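Local coordinates for protein pyrrolidone-carboxylate peptidase (Pyrococcus furiosus, PDB 1X10) that removes pyroglutamyl (5-oxoproline) groups from the N-terminus of peptides, acting as a cytoplasmic cysteine peptidase in the form of a homotetramer, at residues A[14-19]-A[170-175]; A[43-48]-A[138-143]; A[109-114]-A[149-154]; A[122-127]-A[196-201]. The protein carries 3 engineered substitutions. All blocks are in the same frame, centred on the assembly; numbering follows the deposited sequence.

Contact 1 (A[14-19]-A[170-175]); sequences EKINPT and IPEQII
I16 and P18 face Q173 and I170, with CA atoms 7.7 Å apart for I16 and Q173 and 6.9 Å for P18 and I170. Segment 14-19 is a loop that runs into helix 18-26, with N17 at its N-cap. Segment 170-175 is a tight turn between strand 161-167 and helix 175-178. Q173 N bonds to I170 O across that turn.

The Q173 side chain lies between the segments. Its CG is anti to the carbonyl carbon (chi1 -67°) and the rest is extended, which lays the amide against I16 CG1 with NE2 and against P18 CD with OE1. Q173 OE1 takes I170 N on an in-plane lone pair, at 3.1 Å, and this bond fixes the turn of the amide. Q173 NE2 lies 3.5 Å from I16 CG1. Q173 NE2 donates to a water at 3.1 Å. The same water donates a hydrogen bond to E14 OE1 and accepts one from I16 N. The other carboxylate oxygen of E14 pairs with K177.

Apolar groups fill the flanks. I16 CD1 meets I170 CD1 at 3.7 Å, and the two side chains cross at about a right angle. P18 CB packs on I170 CG2, also at 3.7 Å. A leucine in place of Q173 would probably leave I170 N and the water without their amide partners.

N17 OD1 accepts from T19 N (3.0 Å) and T19 OG1, both from the same face of its amide. The contact thus joins a capped helix start to the loop beyond the strand of the catalytic H166. One amide and one water serve the polar groups between apolar flanks.

Contact 2 (A[43-48]-A[138-143]); sequences VVFGKA and GLYLSN. Engineered in segment 138-143: S142 (natural residue Cys).
The F45 ring carries L141 CG over one face, a CH-pi contact 4.2 Å from the ring centroid and 17° off the normal. Beside it stands the Y140 ring, met obliquely, with planes 84° apart and centroids 5.9 Å apart. Outside the two segments, Y144 meets F45 edge-to-face.

The contact brings together the starts of two helices, 47-59 and 141-156, in the C15 peptidase fold. G46 and Y140 hold the two N-cap positions. S142, in the first turn of the second helix, is an engineered serine at the site of the active-site cysteine. Its OG is hydrogen-bonded to the catalytic H166. L141, the residue before S142, thus places the apolar cluster next to the catalytic position in the chain.

L141 also reaches A48: its CD2 touches A48 CB at 3.7 Å. Y140 has CG anti to the backbone N (chi1 -169°), which brings the phenol across to segment 43-48. Y140 OH bonds to the carbonyl of P91, so a loop outside both segments holds the end of the phenol. On the ring itself, Y140 CD1 lies 4.0 Å from F45 CZ.

Contact 3 (A[109-114]-A[149-154]); sequences TAYFST and SLHHSA
Y111 and L150 bring their CA atoms to 6.5 Å where strand 110-112 crosses the 149-154 part of helix 141-156 at 81°, with axes 8.9 Å apart. This is helix-on-sheet packing in an alpha/beta fold: the strand pairs antiparallel with strand 76-83, which carries the catalytic E79.

Y111 and L150 supply most of the contact. Y111 CB meets L150 CB at 3.7 Å, the two side chains sliding past each other in opposite directions. With CG anti to the carbonyl carbon (chi1 -75°), the Y111 ring reaches across the helix surface, one face against L150 C and H151 N. A154 CB comes obliquely to Y111 CE2 at 3.7 Å. Y147 also meets this ring. A valine at Y111 would probably leave H151 ND1 without its phenol partner and open a gap beside A154.

L150 CD2 reaches on to F112 O and T114 OG1. A water joins T114 OG1 to S153 OG. T114 OG1 also accepts from the backbone of S162, which ties this end to strand 161-167.

The Y111 and H151 rings meet rim to rim, planes 52° apart. Y111 OH lies at the edge of the H151 ring, near its plane, hydrogen-bonded to ND1 at 2.8 Å.

Contact 4 (A[122-127]-A[196-201]); sequences KKLHER and VKVAIE
V198 sits at the centre of the contact and meets three residues of segment 122-127. Its CG1 touches K123 CG at 3.6 Å. V198 CB packs on L124 CD2 at 3.7 Å. V198 CG2 lies over the centre of one face of the R127 guanidinium, about 4.0 Å above the plane. K123 CE lies at the edge of the same guanidinium, in its plane. The two methyls split the work because CG1 is anti to the backbone N (chi1 171°) while CG2 stands beside it.

Charged groups border this apolar patch. R127 NH2 and E201 OE2 form a salt bridge at 3.6 Å, a long one. The two side chains cross at about a right angle, with guanidinium and carboxylate planes 35° apart. A water makes a second link, from K123 to E201: it accepts from K123 NZ and donates to E201 OE2, both at 2.6 Å. The ammonium and carboxylate do not touch directly, their nearest charged atoms being 4.9 Å apart. The E201 carboxylate thus faces two positive groups, which would probably favour its ionised form.

Further out, R127 NH2 also has a long, weak ion pair with E194. R127 is the first residue after helix 117-126, and its chain bends at chi2 and chi3 to reach back over V198. Behind V198, helix 189-206 rests on the sheet, with A199 and I200 against strand 63-69.

The contact joins two helices of the alpha/beta fold, 117-126 and 189-206. Apolar groups pack toward the inside, while the charges interact near the surface, partly through water.

Contact 2 is the buried one, contacts 1 and 4 are partly buried, and contact 3 lies at the surface. Contacts 2 and 3 both use helix 141-156: the first at its start, beside the active site, the second further along, against strand 110-112. Helix 117-126 of contact 4 follows that strand in the chain. Contacts 2 and 4 lie on opposite sides of the chain's centre, with centres about 26 Å apart. The chemistry follows the place. Contact 2 has no hydrogen bond between its segments and relies on rings and aliphatic groups. Contact 3 adds a phenol-imidazole bond, contact 1 works through an amide and a water, and contact 4 edges its apolar patch with charges.

Contact 1 (A[14-19]-A[170-175])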
loop_
_atom_site.group_PDB
_atom_site.type_symbol
_atom_site.label_atom_id
_atom_site.label_comp_id
_atom_site.label_asym_id
_atom_site.label_seq_id
_atom_site.Cartn_x
_atom_site.Cartn_y
_atom_site.Cartn_z
ATOM N N GLU A 14 18.715 -2.619 -10.168
ATOM C CA GLU A 14 18.977 -3.569 -9.092
ATOM C C GLU A 14 20.328 -4.232 -9.303
ATOM O O GLU A 14 20.725 -4.494 -10.436
ATOM C CB GLU A 14 17.895 -4.651 -9.047
ATOM C CG GLU A 14 16.548 -4.186 -8.527
ATOM C CD GLU A 14 16.639 -3.564 -7.145
ATOM O OE1 GLU A 14 17.388 -4.087 -6.290
ATOM O OE2 GLU A 14 15.948 -2.554 -6.908
ATOM N N LYS A 15 21.042 -4.495 -8.216
ATOM C CA LYS A 15 22.335 -5.150 -8.331
ATOM C C LYS A 15 22.141 -6.647 -8.518
ATOM O O LYS A 15 22.992 -7.320 -9.094
ATOM C CB LYS A 15 23.194 -4.870 -7.097
ATOM C CG LYS A 15 23.974 -3.567 -7.201
ATOM C CD LYS A 15 23.048 -2.376 -7.418
ATOM C CE LYS A 15 23.692 -1.320 -8.310
ATOM N NZ LYS A 15 23.874 -1.819 -9.709
ATOM N N ILE A 16 21.013 -7.163 -8.042
ATOM C CA ILE A 16 20.729 -8.585 -8.177
ATOM C C ILE A 16 19.282 -8.875 -8.553
ATOM O O ILE A 16 18.403 -8.017 -8.457
ATOM C CB ILE A 16 21.007 -9.358 -6.870
ATOM C CG1 ILE A 16 19.939 -9.008 -5.832
ATOM C CG2 ILE A 16 22.400 -9.021 -6.339
ATOM C CD1 ILE A 16 19.990 -9.860 -4.580
ATOM N N ASN A 17 19.064 -10.108 -8.991
ATOM C CA ASN A 17 17.747 -10.605 -9.340
ATOM C C ASN A 17 17.762 -11.990 -8.709
ATOM O O ASN A 17 18.488 -12.876 -9.155
ATOM C CB ASN A 17 17.574 -10.724 -10.857
ATOM C CG ASN A 17 16.154 -11.086 -11.243
ATOM O OD1 ASN A 17 15.518 -11.899 -10.581
ATOM N ND2 ASN A 17 15.652 -10.483 -12.316
ATOM N N PRO A 18 16.968 -12.191 -7.651
ATOM C CA PRO A 18 16.939 -13.496 -6.990
ATOM C C PRO A 18 16.603 -14.682 -7.898
ATOM O O PRO A 18 16.998 -15.813 -7.607
ATOM C CB PRO A 18 15.916 -13.294 -5.870
ATOM C CG PRO A 18 14.989 -12.274 -6.438
ATOM C CD PRO A 18 15.948 -11.291 -7.082
ATOM N N THR A 19 15.890 -14.433 -8.994
ATOM C CA THR A 19 15.527 -15.534 -9.889
ATOM C C THR A 19 16.733 -16.062 -10.665
ATOM O O THR A 19 16.725 -17.194 -11.142
ATOM C CB THR A 19 14.390 -15.130 -10.868
ATOM O OG1 THR A 19 14.847 -14.123 -11.777
ATOM C CG2 THR A 19 13.198 -14.602 -10.085
ATOM N N ILE A 170 13.983 -10.100 -2.294
ATOM C CA ILE A 170 14.463 -10.838 -1.132
ATOM C C ILE A 170 14.923 -9.695 -0.215
ATOM O O ILE A 170 15.251 -8.608 -0.701
ATOM C CB ILE A 170 15.633 -11.805 -1.451
ATOM C CG1 ILE A 170 16.779 -11.078 -2.148
ATOM C CG2 ILE A 170 15.118 -12.959 -2.297
ATOM C CD1 ILE A 170 17.998 -11.970 -2.365
ATOM N N PRO A 171 14.933 -9.912 1.113
ATOM C CA PRO A 171 15.330 -8.902 2.107
ATOM C C PRO A 171 16.517 -7.984 1.814
ATOM O O PRO A 171 16.410 -6.768 1.976
ATOM C CB PRO A 171 15.535 -9.731 3.375
ATOM C CG PRO A 171 14.475 -10.790 3.226
ATOM C CD PRO A 171 14.648 -11.201 1.773
ATOM N N GLU A 172 17.644 -8.546 1.392
ATOM C CA GLU A 172 18.818 -7.721 1.121
ATOM C C GLU A 172 18.587 -6.643 0.066
ATOM O O GLU A 172 19.298 -5.637 0.039
ATOM C CB GLU A 172 20.004 -8.594 0.711
ATOM C CG GLU A 172 19.736 -9.496 -0.473
ATOM C CD GLU A 172 20.866 -10.475 -0.708
ATOM O OE1 GLU A 172 21.845 -10.111 -1.400
ATOM O OE2 GLU A 172 20.778 -11.608 -0.184
ATOM N N GLN A 173 17.592 -6.843 -0.794
ATOM C CA GLN A 173 17.296 -5.867 -1.839
ATOM C C GLN A 173 16.535 -4.657 -1.295
ATOM O O GLN A 173 16.431 -3.631 -1.966
ATOM C CB GLN A 173 16.466 -6.515 -2.951
ATOM C CG GLN A 173 17.203 -7.572 -3.759
ATOM C CD GLN A 173 16.361 -8.102 -4.902
ATOM O OE1 GLN A 173 15.399 -8.841 -4.688
ATOM N NE2 GLN A 173 16.709 -7.714 -6.128
ATOM N N ILE A 174 16.003 -4.786 -0.083
ATOM C CA ILE A 174 15.228 -3.713 0.536
ATOM C C ILE A 174 16.094 -2.655 1.226
ATOM O O ILE A 174 15.708 -1.485 1.325
ATOM C CB ILE A 174 14.241 -4.286 1.589
ATOM C CG1 ILE A 174 13.384 -5.391 0.965
ATOM C CG2 ILE A 174 13.359 -3.173 2.142
ATOM C CD1 ILE A 174 12.569 -4.953 -0.231
ATOM N N ILE A 175 17.266 -3.066 1.691
ATOM C CA ILE A 175 18.164 -2.171 2.412
ATOM C C ILE A 175 18.312 -0.750 1.855
ATOM O O ILE A 175 18.026 0.216 2.562
ATOM C CB ILE A 175 19.566 -2.800 2.564
ATOM C CG1 ILE A 175 19.448 -4.200 3.173
ATOM C CG2 ILE A 175 20.438 -1.921 3.459
ATOM C CD1 ILE A 175 18.614 -4.259 4.448
HETATM O O HOH W 1 19.157 -5.778 -6.124
#

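Contact 2 (A[43-48]-A[138-143])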
loop_
_atom_site.group_PDB
_atom_site.type_symbol
_atom_site.label_atom_id
_atom_site.label_comp_id
_atom_site.label_asym_id
_atom_site.label_seq_id
_atom_site.Cartn_x
_atom_site.Cartn_y
_atom_site.Cartn_z
ATOM N N VAL A 43 17.253 -9.521 -19.669
ATOM C CA VAL A 43 16.056 -8.694 -19.574
ATOM C C VAL A 43 16.158 -7.732 -20.756
ATOM O O VAL A 43 16.363 -6.526 -20.599
ATOM C CB VAL A 43 16.011 -7.918 -18.237
ATOM C CG1 VAL A 43 14.743 -7.071 -18.162
ATOM C CG2 VAL A 43 16.029 -8.906 -17.066
ATOM N N VAL A 44 16.010 -8.301 -21.948
ATOM C CA VAL A 44 16.127 -7.560 -23.195
ATOM C C VAL A 44 15.159 -8.122 -24.228
ATOM O O VAL A 44 15.199 -9.308 -24.531
ATOM C CB VAL A 44 17.556 -7.699 -23.764
ATOM C CG1 VAL A 44 17.677 -6.923 -25.079
ATOM C CG2 VAL A 44 18.579 -7.221 -22.732
ATOM N N PHE A 45 14.290 -7.276 -24.769
ATOM C CA PHE A 45 13.349 -7.742 -25.776
ATOM C C PHE A 45 14.132 -8.205 -27.005
ATOM O O PHE A 45 15.158 -7.624 -27.348
ATOM C CB PHE A 45 12.381 -6.626 -26.175
ATOM C CG PHE A 45 11.441 -6.215 -25.078
ATOM C CD1 PHE A 45 11.619 -5.013 -24.398
ATOM C CD2 PHE A 45 10.367 -7.028 -24.732
ATOM C CE1 PHE A 45 10.732 -4.624 -23.390
ATOM C CE2 PHE A 45 9.476 -6.652 -23.729
ATOM C CZ PHE A 45 9.658 -5.445 -23.056
ATOM N N GLY A 46 13.634 -9.247 -27.666
ATOM C CA GLY A 46 14.312 -9.773 -28.838
ATOM C C GLY A 46 15.341 -10.811 -28.430
ATOM O O GLY A 46 15.166 -12.004 -28.676
ATOM N N LYS A 47 16.415 -10.353 -27.795
ATOM C CA LYS A 47 17.473 -11.242 -27.345
ATOM C C LYS A 47 16.910 -12.334 -26.434
ATOM O O LYS A 47 17.285 -13.503 -26.551
ATOM C CB LYS A 47 18.542 -10.439 -26.602
ATOM C CG LYS A 47 19.796 -11.225 -26.266
ATOM C CD LYS A 47 20.912 -10.288 -25.812
ATOM C CE LYS A 47 21.265 -9.275 -26.904
ATOM N NZ LYS A 47 22.365 -8.344 -26.506
ATOM N N ALA A 48 16.006 -11.948 -25.535
ATOM C CA ALA A 48 15.395 -12.903 -24.618
ATOM C C ALA A 48 14.644 -13.972 -25.406
ATOM O O ALA A 48 14.654 -15.148 -25.041
ATOM C CB ALA A 48 14.446 -12.185 -23.668
ATOM N N GLY A 138 2.138 -8.509 -16.015
ATOM C CA GLY A 138 2.683 -7.256 -16.506
ATOM C C GLY A 138 2.802 -7.355 -18.018
ATOM O O GLY A 138 2.342 -8.335 -18.611
ATOM N N LEU A 139 3.410 -6.351 -18.648
ATOM C CA LEU A 139 3.589 -6.345 -20.101
ATOM C C LEU A 139 5.048 -6.031 -20.425
ATOM O O LEU A 139 5.361 -5.401 -21.445
ATOM C CB LEU A 139 2.664 -5.302 -20.749
ATOM C CG LEU A 139 1.162 -5.562 -20.590
ATOM C CD1 LEU A 139 0.337 -4.445 -21.235
ATOM C CD2 LEU A 139 0.842 -6.884 -21.238
ATOM N N TYR A 140 5.931 -6.492 -19.543
ATOM C CA TYR A 140 7.367 -6.291 -19.668
ATOM C C TYR A 140 7.999 -7.630 -20.073
ATOM O O TYR A 140 7.383 -8.407 -20.795
ATOM C CB TYR A 140 7.912 -5.778 -18.328
ATOM C CG TYR A 140 9.342 -5.263 -18.324
ATOM C CD1 TYR A 140 9.770 -4.302 -19.241
ATOM C CD2 TYR A 140 10.249 -5.694 -17.351
ATOM C CE1 TYR A 140 11.064 -3.777 -19.187
ATOM C CE2 TYR A 140 11.549 -5.177 -17.289
ATOM C CZ TYR A 140 11.946 -4.220 -18.208
ATOM O OH TYR A 140 13.222 -3.707 -18.144
ATOM N N LEU A 141 9.209 -7.926 -19.610
ATOM C CA LEU A 141 9.844 -9.176 -20.019
ATOM C C LEU A 141 9.291 -10.474 -19.440
ATOM O O LEU A 141 9.356 -11.507 -20.098
ATOM C CB LEU A 141 11.354 -9.095 -19.798
ATOM C CG LEU A 141 11.929 -8.463 -21.074
ATOM C CD1 LEU A 141 12.991 -7.459 -20.757
ATOM C CD2 LEU A 141 12.432 -9.560 -21.994
ATOM N N SER A 142 8.743 -10.437 -18.229
ATOM C CA SER A 142 8.188 -11.658 -17.651
ATOM C C SER A 142 7.038 -12.159 -18.519
ATOM O O SER A 142 7.000 -13.333 -18.884
ATOM C CB SER A 142 7.694 -11.404 -16.227
ATOM O OG SER A 142 8.791 -11.143 -15.364
ATOM N N ASN A 143 6.108 -11.267 -18.853
ATOM C CA ASN A 143 4.962 -11.625 -19.684
ATOM C C ASN A 143 5.418 -12.050 -21.080
ATOM O O ASN A 143 4.853 -12.961 -21.686
ATOM C CB ASN A 143 4.007 -10.434 -19.803
ATOM C CG ASN A 143 2.855 -10.706 -20.735
ATOM O OD1 ASN A 143 1.920 -11.432 -20.395
ATOM N ND2 ASN A 143 2.919 -10.128 -21.936
#

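Contact 3 (A[109-114]-A[149-154])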
loop_
_atom_site.group_PDB
_atom_site.type_symbol
_atom_site.label_atom_id
_atom_site.label_comp_id
_atom_site.label_asym_id
_atom_site.label_seq_id
_atom_site.Cartn_x
_atom_site.Cartn_y
_atom_site.Cartn_z
ATOM N N THR A 109 -4.696 -13.505 -28.639
ATOM C CA THR A 109 -4.570 -12.384 -27.725
ATOM C C THR A 109 -3.968 -12.825 -26.392
ATOM O O THR A 109 -3.267 -12.056 -25.740
ATOM C CB THR A 109 -5.946 -11.735 -27.492
ATOM O OG1 THR A 109 -6.391 -11.152 -28.723
ATOM C CG2 THR A 109 -5.878 -10.658 -26.417
ATOM N N ALA A 110 -4.225 -14.068 -25.996
ATOM C CA ALA A 110 -3.690 -14.567 -24.734
ATOM C C ALA A 110 -3.690 -16.086 -24.640
ATOM O O ALA A 110 -4.378 -16.767 -25.400
ATOM C CB ALA A 110 -4.482 -13.985 -23.566
ATOM N N TYR A 111 -2.894 -16.596 -23.702
ATOM C CA TYR A 111 -2.794 -18.025 -23.422
ATOM C C TYR A 111 -2.876 -18.212 -21.914
ATOM O O TYR A 111 -2.235 -17.479 -21.155
ATOM C CB TYR A 111 -1.449 -18.615 -23.869
ATOM C CG TYR A 111 -1.269 -18.823 -25.352
ATOM C CD1 TYR A 111 -0.433 -17.986 -26.093
ATOM C CD2 TYR A 111 -1.896 -19.882 -26.008
ATOM C CE1 TYR A 111 -0.218 -18.201 -27.449
ATOM C CE2 TYR A 111 -1.692 -20.107 -27.369
ATOM C CZ TYR A 111 -0.846 -19.259 -28.078
ATOM O OH TYR A 111 -0.615 -19.475 -29.409
ATOM N N PHE A 112 -3.654 -19.194 -21.478
ATOM C CA PHE A 112 -3.742 -19.499 -20.055
ATOM C C PHE A 112 -2.533 -20.372 -19.730
ATOM O O PHE A 112 -2.089 -21.156 -20.576
ATOM C CB PHE A 112 -5.003 -20.307 -19.746
ATOM C CG PHE A 112 -6.250 -19.487 -19.651
ATOM C CD1 PHE A 112 -7.407 -19.886 -20.312
ATOM C CD2 PHE A 112 -6.283 -18.334 -18.869
ATOM C CE1 PHE A 112 -8.586 -19.152 -20.199
ATOM C CE2 PHE A 112 -7.463 -17.590 -18.748
ATOM C CZ PHE A 112 -8.614 -18.004 -19.416
ATOM N N SER A 113 -2.001 -20.234 -18.520
ATOM C CA SER A 113 -0.873 -21.059 -18.093
ATOM C C SER A 113 -1.369 -22.494 -18.086
ATOM O O SER A 113 -2.538 -22.741 -17.786
ATOM C CB SER A 113 -0.430 -20.674 -16.675
ATOM O OG SER A 113 0.501 -21.615 -16.155
ATOM N N THR A 114 -0.502 -23.439 -18.429
ATOM C CA THR A 114 -0.905 -24.831 -18.426
ATOM C C THR A 114 -0.322 -25.573 -17.223
ATOM O O THR A 114 -0.344 -26.798 -17.161
ATOM C CB THR A 114 -0.516 -25.544 -19.746
ATOM O OG1 THR A 114 0.833 -25.226 -20.090
ATOM C CG2 THR A 114 -1.445 -25.106 -20.873
ATOM N N SER A 149 6.666 -18.817 -24.419
ATOM C CA SER A 149 6.764 -20.212 -24.001
ATOM C C SER A 149 5.445 -20.932 -24.271
ATOM O O SER A 149 5.424 -22.038 -24.830
ATOM C CB SER A 149 7.124 -20.296 -22.512
ATOM O OG SER A 149 7.378 -21.635 -22.121
ATOM N N LEU A 150 4.339 -20.302 -23.891
ATOM C CA LEU A 150 3.027 -20.902 -24.105
ATOM C C LEU A 150 2.696 -21.011 -25.596
ATOM O O LEU A 150 2.045 -21.967 -26.021
ATOM C CB LEU A 150 1.950 -20.096 -23.370
ATOM C CG LEU A 150 1.944 -20.327 -21.858
ATOM C CD1 LEU A 150 1.130 -19.253 -21.162
ATOM C CD2 LEU A 150 1.395 -21.717 -21.564
ATOM N N HIS A 151 3.149 -20.037 -26.381
ATOM C CA HIS A 151 2.918 -20.048 -27.828
ATOM C C HIS A 151 3.723 -21.193 -28.445
ATOM O O HIS A 151 3.273 -21.862 -29.383
ATOM C CB HIS A 151 3.359 -18.715 -28.444
ATOM C CG HIS A 151 3.122 -18.619 -29.922
ATOM N ND1 HIS A 151 1.861 -18.650 -30.476
ATOM C CD2 HIS A 151 3.985 -18.483 -30.957
ATOM C CE1 HIS A 151 1.956 -18.535 -31.789
ATOM N NE2 HIS A 151 3.235 -18.434 -32.106
ATOM N N HIS A 152 4.917 -21.415 -27.906
ATOM C CA HIS A 152 5.792 -22.485 -28.380
ATOM C C HIS A 152 5.106 -23.828 -28.132
ATOM O O HIS A 152 5.141 -24.735 -28.970
ATOM C CB HIS A 152 7.116 -22.439 -27.623
ATOM C CG HIS A 152 8.181 -23.306 -28.216
ATOM N ND1 HIS A 152 9.102 -22.835 -29.126
ATOM C CD2 HIS A 152 8.459 -24.619 -28.044
ATOM C CE1 HIS A 152 9.905 -23.821 -29.487
ATOM N NE2 HIS A 152 9.536 -24.914 -28.846
ATOM N N SER A 153 4.480 -23.945 -26.966
ATOM C CA SER A 153 3.774 -25.158 -26.590
ATOM C C SER A 153 2.601 -25.412 -27.537
ATOM O O SER A 153 2.410 -26.526 -28.029
ATOM C CB SER A 153 3.261 -25.038 -25.149
ATOM O OG SER A 153 2.497 -26.173 -24.775
ATOM N N ALA A 154 1.821 -24.368 -27.795
ATOM C CA ALA A 154 0.663 -24.482 -28.673
ATOM C C ALA A 154 1.054 -24.762 -30.119
ATOM O O ALA A 154 0.338 -25.456 -30.839
ATOM C CB ALA A 154 -0.167 -23.201 -28.601
HETATM O O HOH W 2 1.060 -25.190 -22.716
#

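Contact 4 (A[122-127]-A[196-201])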
loop_
_atom_site.group_PDB
_atom_site.type_symbol
_atom_site.label_atom_id
_atom_site.label_comp_id
_atom_site.label_asym_id
_atom_site.label_seq_id
_atom_site.Cartn_x
_atom_site.Cartn_y
_atom_site.Cartn_z
ATOM N N LYS A 122 -2.129 -24.477 -3.603
ATOM C CA LYS A 122 -2.572 -25.266 -2.465
ATOM C C LYS A 122 -1.397 -25.916 -1.732
ATOM O O LYS A 122 -1.331 -25.893 -0.507
ATOM C CB LYS A 122 -3.566 -26.330 -2.937
ATOM C CG LYS A 122 -4.249 -27.107 -1.822
ATOM C CD LYS A 122 -3.333 -28.148 -1.212
ATOM C CE LYS A 122 -3.033 -29.284 -2.188
ATOM N NZ LYS A 122 -2.114 -30.305 -1.599
ATOM N N LYS A 123 -0.466 -26.496 -2.481
ATOM C CA LYS A 123 0.688 -27.142 -1.867
ATOM C C LYS A 123 1.587 -26.119 -1.171
ATOM O O LYS A 123 2.108 -26.371 -0.081
ATOM C CB LYS A 123 1.492 -27.911 -2.918
ATOM C CG LYS A 123 2.522 -28.851 -2.327
ATOM C CD LYS A 123 1.841 -29.906 -1.462
ATOM C CE LYS A 123 2.851 -30.857 -0.839
ATOM N NZ LYS A 123 3.587 -31.629 -1.874
ATOM N N LEU A 124 1.777 -24.963 -1.801
ATOM C CA LEU A 124 2.602 -23.923 -1.201
ATOM C C LEU A 124 2.002 -23.531 0.147
ATOM O O LEU A 124 2.720 -23.403 1.139
ATOM C CB LEU A 124 2.687 -22.702 -2.130
ATOM C CG LEU A 124 3.498 -22.937 -3.416
ATOM C CD1 LEU A 124 3.427 -21.708 -4.311
ATOM C CD2 LEU A 124 4.947 -23.255 -3.051
ATOM N N HIS A 125 0.682 -23.358 0.183
ATOM C CA HIS A 125 -0.006 -22.997 1.421
ATOM C C HIS A 125 0.204 -24.059 2.502
ATOM O O HIS A 125 0.374 -23.739 3.678
ATOM C CB HIS A 125 -1.501 -22.807 1.159
ATOM C CG HIS A 125 -1.823 -21.583 0.360
ATOM N ND1 HIS A 125 -3.114 -21.208 0.060
ATOM C CD2 HIS A 125 -1.023 -20.632 -0.179
ATOM C CE1 HIS A 125 -3.099 -20.078 -0.625
ATOM N NE2 HIS A 125 -1.840 -19.707 -0.784
ATOM N N GLU A 126 0.191 -25.324 2.100
ATOM C CA GLU A 126 0.401 -26.413 3.046
ATOM C C GLU A 126 1.824 -26.371 3.586
ATOM O O GLU A 126 2.092 -26.854 4.683
ATOM C CB GLU A 126 0.130 -27.756 2.372
ATOM C CG GLU A 126 -1.337 -27.961 2.037
ATOM C CD GLU A 126 -1.601 -29.249 1.288
ATOM O OE1 GLU A 126 -2.788 -29.558 1.062
ATOM O OE2 GLU A 126 -0.633 -29.951 0.922
ATOM N N ARG A 127 2.731 -25.789 2.804
ATOM C CA ARG A 127 4.128 -25.659 3.198
ATOM C C ARG A 127 4.344 -24.370 3.991
ATOM O O ARG A 127 5.465 -24.065 4.391
ATOM C CB ARG A 127 5.031 -25.637 1.962
ATOM C CG ARG A 127 5.204 -26.978 1.266
ATOM C CD ARG A 127 6.057 -27.923 2.100
ATOM N NE ARG A 127 7.047 -28.614 1.280
ATOM C CZ ARG A 127 6.752 -29.486 0.319
ATOM N NH1 ARG A 127 5.487 -29.782 0.052
ATOM N NH2 ARG A 127 7.722 -30.060 -0.382
ATOM N N VAL A 196 9.594 -22.512 -5.861
ATOM C CA VAL A 196 9.808 -22.961 -7.232
ATOM C C VAL A 196 9.989 -24.482 -7.268
ATOM O O VAL A 196 9.483 -25.150 -8.165
ATOM C CB VAL A 196 11.046 -22.264 -7.865
ATOM C CG1 VAL A 196 11.302 -22.811 -9.268
ATOM C CG2 VAL A 196 10.809 -20.761 -7.933
ATOM N N LYS A 197 10.709 -25.028 -6.289
ATOM C CA LYS A 197 10.920 -26.472 -6.229
ATOM C C LYS A 197 9.569 -27.163 -6.067
ATOM O O LYS A 197 9.298 -28.181 -6.703
ATOM C CB LYS A 197 11.827 -26.851 -5.053
ATOM C CG LYS A 197 13.288 -26.476 -5.231
ATOM C CD LYS A 197 14.129 -26.996 -4.067
ATOM C CE LYS A 197 15.577 -26.528 -4.182
ATOM N NZ LYS A 197 16.405 -26.921 -3.001
ATOM N N VAL A 198 8.722 -26.606 -5.209
ATOM C CA VAL A 198 7.399 -27.172 -4.985
ATOM C C VAL A 198 6.563 -27.153 -6.264
ATOM O O VAL A 198 5.881 -28.126 -6.582
ATOM C CB VAL A 198 6.646 -26.412 -3.882
ATOM C CG1 VAL A 198 5.196 -26.885 -3.823
ATOM C CG2 VAL A 198 7.338 -26.639 -2.535
ATOM N N ALA A 199 6.619 -26.044 -6.998
ATOM C CA ALA A 199 5.869 -25.918 -8.242
ATOM C C ALA A 199 6.295 -27.006 -9.224
ATOM O O ALA A 199 5.460 -27.604 -9.910
ATOM C CB ALA A 199 6.100 -24.535 -8.860
ATOM N N ILE A 200 7.598 -27.251 -9.300
ATOM C CA ILE A 200 8.126 -28.274 -10.201
ATOM C C ILE A 200 7.598 -29.655 -9.799
ATOM O O ILE A 200 7.127 -30.426 -10.637
ATOM C CB ILE A 200 9.677 -28.296 -10.170
ATOM C CG1 ILE A 200 10.229 -26.965 -10.685
ATOM C CG2 ILE A 200 10.197 -29.447 -11.019
ATOM C CD1 ILE A 200 11.723 -26.812 -10.511
ATOM N N GLU A 201 7.674 -29.957 -8.508
ATOM C CA GLU A 201 7.204 -31.235 -7.985
ATOM C C GLU A 201 5.727 -31.453 -8.299
ATOM O O GLU A 201 5.331 -32.529 -8.762
ATOM C CB GLU A 201 7.421 -31.292 -6.471
ATOM C CG GLU A 201 8.880 -31.190 -6.062
ATOM C CD GLU A 201 9.071 -31.010 -4.565
ATOM O OE1 GLU A 201 10.239 -30.924 -4.135
ATOM O OE2 GLU A 201 8.067 -30.949 -3.817
HETATM O O HOH W 3 5.453 -30.824 -3.463
#